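Local coordinates for protein siroheme decarboxylase (Hydrogenobacter thermophilus, PDB 4CH7) that catalyses the decarboxylation of siroheme to 12,18-didecarboxysiroheme, releasing two molecules of carbon dioxide, a step in the biosynthesis of heme d1, at residues K257-C262 / A277-K282; W239-D244 / K298-Y303. All blocks are in the same frame, centred on the assembly; numbering follows the deposited sequence.

Interaction 1 (K257-C262 / A277-K282); sequences KGVSHC and AMMHGK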
# COMPACT_ATOMS: atom_id res chain seq x y z
N LYS A 257 12.67 -1.35 -18.10
CA LYS A 257 12.44 -2.67 -17.53
C LYS A 257 13.27 -2.76 -16.27
O LYS A 257 14.40 -2.27 -16.23
CB LYS A 257 12.87 -3.77 -18.50
CG LYS A 257 11.98 -3.91 -19.73
CD LYS A 257 12.53 -4.95 -20.68
CE LYS A 257 11.67 -5.08 -21.92
NZ LYS A 257 12.41 -5.70 -23.05
N GLY A 258 12.72 -3.37 -15.23
CA GLY A 258 13.41 -3.43 -13.96
C GLY A 258 12.99 -2.32 -13.01
O GLY A 258 13.44 -2.27 -11.87
N VAL A 259 12.13 -1.43 -13.50
CA VAL A 259 11.61 -0.34 -12.67
C VAL A 259 10.10 -0.47 -12.47
O VAL A 259 9.34 -0.48 -13.43
CB VAL A 259 11.91 1.04 -13.28
CG1 VAL A 259 11.18 2.13 -12.52
CG2 VAL A 259 13.40 1.30 -13.29
N SER A 260 9.68 -0.57 -11.21
CA SER A 260 8.26 -0.65 -10.88
C SER A 260 7.75 0.68 -10.32
O SER A 260 7.72 1.69 -11.03
CB SER A 260 7.99 -1.78 -9.88
OG SER A 260 8.90 -1.73 -8.80
N HIS A 261 7.36 0.68 -9.05
CA HIS A 261 6.77 1.87 -8.43
C HIS A 261 7.77 3.01 -8.23
O HIS A 261 8.93 2.78 -7.89
CB HIS A 261 6.13 1.51 -7.10
CG HIS A 261 5.06 0.47 -7.20
ND1 HIS A 261 3.83 0.72 -7.77
CD2 HIS A 261 5.04 -0.83 -6.82
CE1 HIS A 261 3.10 -0.37 -7.73
NE2 HIS A 261 3.81 -1.33 -7.16
N CYS A 262 7.29 4.23 -8.46
CA CYS A 262 8.07 5.42 -8.16
C CYS A 262 7.33 6.27 -7.14
O CYS A 262 6.10 6.38 -7.18
CB CYS A 262 8.35 6.23 -9.43
SG CYS A 262 9.42 5.38 -10.61
N ALA A 277 12.59 5.07 -6.45
CA ALA A 277 12.22 4.20 -7.57
C ALA A 277 12.56 2.75 -7.27
O ALA A 277 13.74 2.38 -7.21
CB ALA A 277 12.90 4.65 -8.86
N MSE A 278 11.53 1.93 -7.10
CA MSE A 278 11.74 0.51 -6.83
C MSE A 278 12.35 -0.17 -8.04
O MSE A 278 11.76 -0.19 -9.12
CB MSE A 278 10.42 -0.17 -6.46
CG MSE A 278 9.69 0.44 -5.27
SE MSE A 278 10.80 0.66 -3.69
CE MSE A 278 11.17 2.55 -3.87
N MSE A 279 13.54 -0.72 -7.87
CA MSE A 279 14.19 -1.46 -8.93
C MSE A 279 14.22 -2.95 -8.62
O MSE A 279 14.19 -3.36 -7.46
CB MSE A 279 15.61 -0.95 -9.18
CG MSE A 279 15.69 0.40 -9.90
SE MSE A 279 17.50 1.09 -9.96
CE MSE A 279 17.18 2.73 -10.92
N HIS A 280 14.25 -3.76 -9.67
CA HIS A 280 14.43 -5.19 -9.54
C HIS A 280 15.25 -5.69 -10.71
O HIS A 280 15.25 -5.08 -11.78
CB HIS A 280 13.08 -5.92 -9.47
CG HIS A 280 12.17 -5.62 -10.63
ND1 HIS A 280 10.96 -4.99 -10.49
CD2 HIS A 280 12.31 -5.87 -11.96
CE1 HIS A 280 10.38 -4.86 -11.67
NE2 HIS A 280 11.19 -5.39 -12.58
N GLY A 281 15.96 -6.79 -10.50
CA GLY A 281 16.75 -7.40 -11.56
C GLY A 281 17.01 -8.84 -11.20
O GLY A 281 16.57 -9.32 -10.16
N LYS A 282 17.71 -9.55 -12.08
CA LYS A 282 18.09 -10.92 -11.80
C LYS A 282 19.52 -10.94 -11.26
O LYS A 282 20.29 -11.86 -11.53
CB LYS A 282 17.92 -11.78 -13.05
CG LYS A 282 16.47 -11.89 -13.50
CD LYS A 282 16.32 -12.26 -14.96
CE LYS A 282 16.57 -13.74 -15.21
NZ LYS A 282 16.25 -14.11 -16.62
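Strands 259-262 and 277-281 run antiparallel, their axes 4.8 Å apart at closest approach, and the register slips by one residue between the pairs Val259-Met279 and Cys262-Ala277, a beta bulge within the hairpin. Three backbone bonds hold it: His280 N to Gly258 O, Ser260 N to Met278 O, and Met278 N to His261 O at 2.8 Å. Met278 O is gripped twice by one residue, because Ser260 OG also donates to it at 3.3 Å, arriving above the carbonyl plane while Ser260 N comes in nearly end-on. With chi1 at 48°, OG is tucked between the Ser260 backbone N and carbonyl carbon, which folds the hydroxyl back toward the partner strand and against Met278 CB. At the other end, the His280 ring turns one face to Gly258, whose O sits 3.7 Å above its centre; His280 CD2 approaches Gly258 CA to 3.3 Å. Gly258 has a positive phi (95°), which suits glycine. On the sheet face carrying Val259, Cys262, Ala277 and Met279, contacts are apolar: Val259 CG2 lies alongside Met279 CG, and Cys262 SG meets Ala277 CB at 4.0 Å. Met278 and Met279 are present as selenomethionine. His261 ND1 is hydrogen-bonded to Arg139 NE, and its side chain lies about 8 Å from that of His93, the inferred active-site residue. Strand 233-239 continues the sheet beyond 275-281, in the ferredoxin-like AsnC ligand-binding domain, while helices 246-254 and 284-297 cover the Val259-Met279 face through Ile253, Ile287, Leu290 and Ile294.

Interaction 2 (W239-D244 / K298-Y303); sequences WEVPED and KALSKY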
# COMPACT_ATOMS: atom_id res chain seq x y z
N TRP A 239 16.94 8.96 -5.11
CA TRP A 239 17.60 9.95 -5.94
C TRP A 239 17.37 11.37 -5.44
O TRP A 239 16.28 11.70 -4.96
CB TRP A 239 17.09 9.84 -7.38
CG TRP A 239 17.19 8.45 -7.94
CD1 TRP A 239 16.34 7.41 -7.70
CD2 TRP A 239 18.19 7.95 -8.83
NE1 TRP A 239 16.76 6.29 -8.39
CE2 TRP A 239 17.90 6.60 -9.09
CE3 TRP A 239 19.32 8.52 -9.44
CZ2 TRP A 239 18.69 5.81 -9.93
CZ3 TRP A 239 20.10 7.73 -10.27
CH2 TRP A 239 19.78 6.39 -10.51
N GLU A 240 18.40 12.21 -5.54
CA GLU A 240 18.23 13.63 -5.30
C GLU A 240 18.05 14.33 -6.64
O GLU A 240 18.98 14.39 -7.45
CB GLU A 240 19.43 14.21 -4.55
CG GLU A 240 19.29 15.70 -4.24
CD GLU A 240 20.45 16.22 -3.42
OE1 GLU A 240 21.02 15.44 -2.63
OE2 GLU A 240 20.78 17.42 -3.56
N VAL A 241 16.85 14.84 -6.88
CA VAL A 241 16.50 15.44 -8.16
C VAL A 241 15.91 16.82 -7.94
O VAL A 241 15.07 17.00 -7.05
CB VAL A 241 15.47 14.56 -8.91
CG1 VAL A 241 15.19 15.13 -10.30
CG2 VAL A 241 15.96 13.13 -9.02
N PRO A 242 16.35 17.81 -8.73
CA PRO A 242 15.68 19.12 -8.72
C PRO A 242 14.20 18.97 -9.07
O PRO A 242 13.88 18.34 -10.07
CB PRO A 242 16.42 19.91 -9.80
CG PRO A 242 17.19 18.89 -10.61
CD PRO A 242 17.51 17.79 -9.64
N GLU A 243 13.33 19.55 -8.24
CA GLU A 243 11.89 19.31 -8.32
C GLU A 243 11.25 19.73 -9.64
O GLU A 243 10.15 19.28 -9.97
CB GLU A 243 11.18 20.02 -7.17
CG GLU A 243 12.07 20.30 -5.96
CD GLU A 243 11.52 21.41 -5.10
OE1 GLU A 243 10.41 21.90 -5.40
OE2 GLU A 243 12.19 21.79 -4.12
N ASP A 244 11.93 20.59 -10.39
CA ASP A 244 11.45 21.00 -11.70
C ASP A 244 11.87 19.98 -12.76
O ASP A 244 11.72 20.22 -13.96
CB ASP A 244 11.99 22.39 -12.05
CG ASP A 244 13.51 22.46 -12.02
OD1 ASP A 244 14.14 21.53 -11.49
OD2 ASP A 244 14.07 23.45 -12.53
N LYS A 298 20.79 11.34 -17.11
CA LYS A 298 20.05 12.40 -16.45
C LYS A 298 20.91 13.27 -15.54
O LYS A 298 20.40 14.15 -14.85
CB LYS A 298 18.86 11.83 -15.68
CG LYS A 298 17.75 11.30 -16.57
CD LYS A 298 17.28 12.38 -17.53
CE LYS A 298 16.33 11.83 -18.58
NZ LYS A 298 15.82 12.89 -19.48
N ALA A 299 22.22 13.01 -15.54
CA ALA A 299 23.18 13.76 -14.73
C ALA A 299 22.78 13.82 -13.25
O ALA A 299 22.72 14.89 -12.65
CB ALA A 299 23.37 15.17 -15.28
N LEU A 300 22.52 12.65 -12.68
CA LEU A 300 22.13 12.54 -11.28
C LEU A 300 23.17 11.74 -10.50
O LEU A 300 23.07 10.52 -10.37
CB LEU A 300 20.74 11.89 -11.17
CG LEU A 300 19.63 12.56 -11.97
CD1 LEU A 300 18.32 11.80 -11.85
CD2 LEU A 300 19.45 14.00 -11.53
N SER A 301 24.17 12.44 -9.97
CA SER A 301 25.28 11.80 -9.26
C SER A 301 24.92 11.50 -7.81
O SER A 301 25.58 10.69 -7.16
CB SER A 301 26.52 12.69 -9.32
OG SER A 301 26.25 13.99 -8.84
N LYS A 302 23.88 12.16 -7.31
CA LYS A 302 23.43 11.94 -5.94
C LYS A 302 22.34 10.89 -5.88
O LYS A 302 21.17 11.19 -6.14
CB LYS A 302 22.94 13.25 -5.32
CG LYS A 302 23.94 14.38 -5.44
CD LYS A 302 23.57 15.51 -4.51
CE LYS A 302 24.48 16.70 -4.70
NZ LYS A 302 25.91 16.36 -4.44
N TYR A 303 22.72 9.67 -5.53
CA TYR A 303 21.77 8.57 -5.39
C TYR A 303 22.34 7.43 -4.57
O TYR A 303 23.53 7.42 -4.26
CB TYR A 303 21.32 8.06 -6.77
CG TYR A 303 22.32 7.16 -7.46
CD1 TYR A 303 23.36 7.69 -8.20
CD2 TYR A 303 22.20 5.77 -7.39
CE1 TYR A 303 24.27 6.86 -8.85
CE2 TYR A 303 23.10 4.95 -8.03
CZ TYR A 303 24.13 5.49 -8.75
OH TYR A 303 25.02 4.67 -9.39
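Glu240 N donates to Lys302 O across 3.0 Å, and the N-H points almost straight at the oxygen (176°), although the donor is tilted from the carbonyl plane. This bond lies next to the antiparallel non-hydrogen-bonded pair Trp239-Tyr303, where two strands of the sheet come together, and side chains pack around this single backbone link. The six-membered ring of Trp239 and the ring of Tyr303 form an offset stack, centroids 4.6 Å apart and planes inclined by only 16°. Tyr303 CB takes part as well: it stands over the face of the Trp239 six-membered ring, 3.4 Å from Trp239 CE3, in a CH-pi contact. The Tyr303 chi1 of 78° sets CG between backbone N and carbonyl carbon, which brings the phenol ring over the outer part of the indole, around Trp239 CZ3 and CH2. The indole NE1 is hydrogen-bonded to Ser237 OG. Leu300 continues the apolar patch, its CB 4.0 Å from Trp239 CE3 and its CD1 against Val241 CG2. Glu240 and Lys302 run side by side: Glu240 CB is 3.7 Å from Lys302 CB, and the Glu240 carboxylate lies against the Lys302 CD methylene, with OE1 3.2 Å from CD. Their charged ends do not pair: Glu240 OE1 and Lys302 NZ remain 5.3 Å apart, so any attraction is probably long-range. Ala299, with positive phi, closes a Schellman motif after helix 284-297. That helix packs on both aromatic residues, through Ile294 on Trp239 and Ala291 on Tyr303; helix 246-254 meets Val241 and Leu300 through Val249, and Leu275 of strand 275-281 lies against Trp239 and Val241.

Read from the N terminus, the chain leaves strand 233-239 through 239-244, passes helix 246-254, and enters strand 259-264. Interaction 1 closes the short hairpin between this strand and 275-281; helix 284-297 then leads to 298-303, where interaction 2 closes the longer loop. The hairpin is therefore nested inside the larger closure, whose ends bring strands 233-239 and 303-314 together. Since 233-239 also pairs with 275-281, the two contacts span four consecutive strands of the sheet. Their centres are about 17 Å apart, yet they touch directly: Met279 CE packs on Trp239 CZ2 at 3.6 Å, joining the two apolar patches beneath the helices.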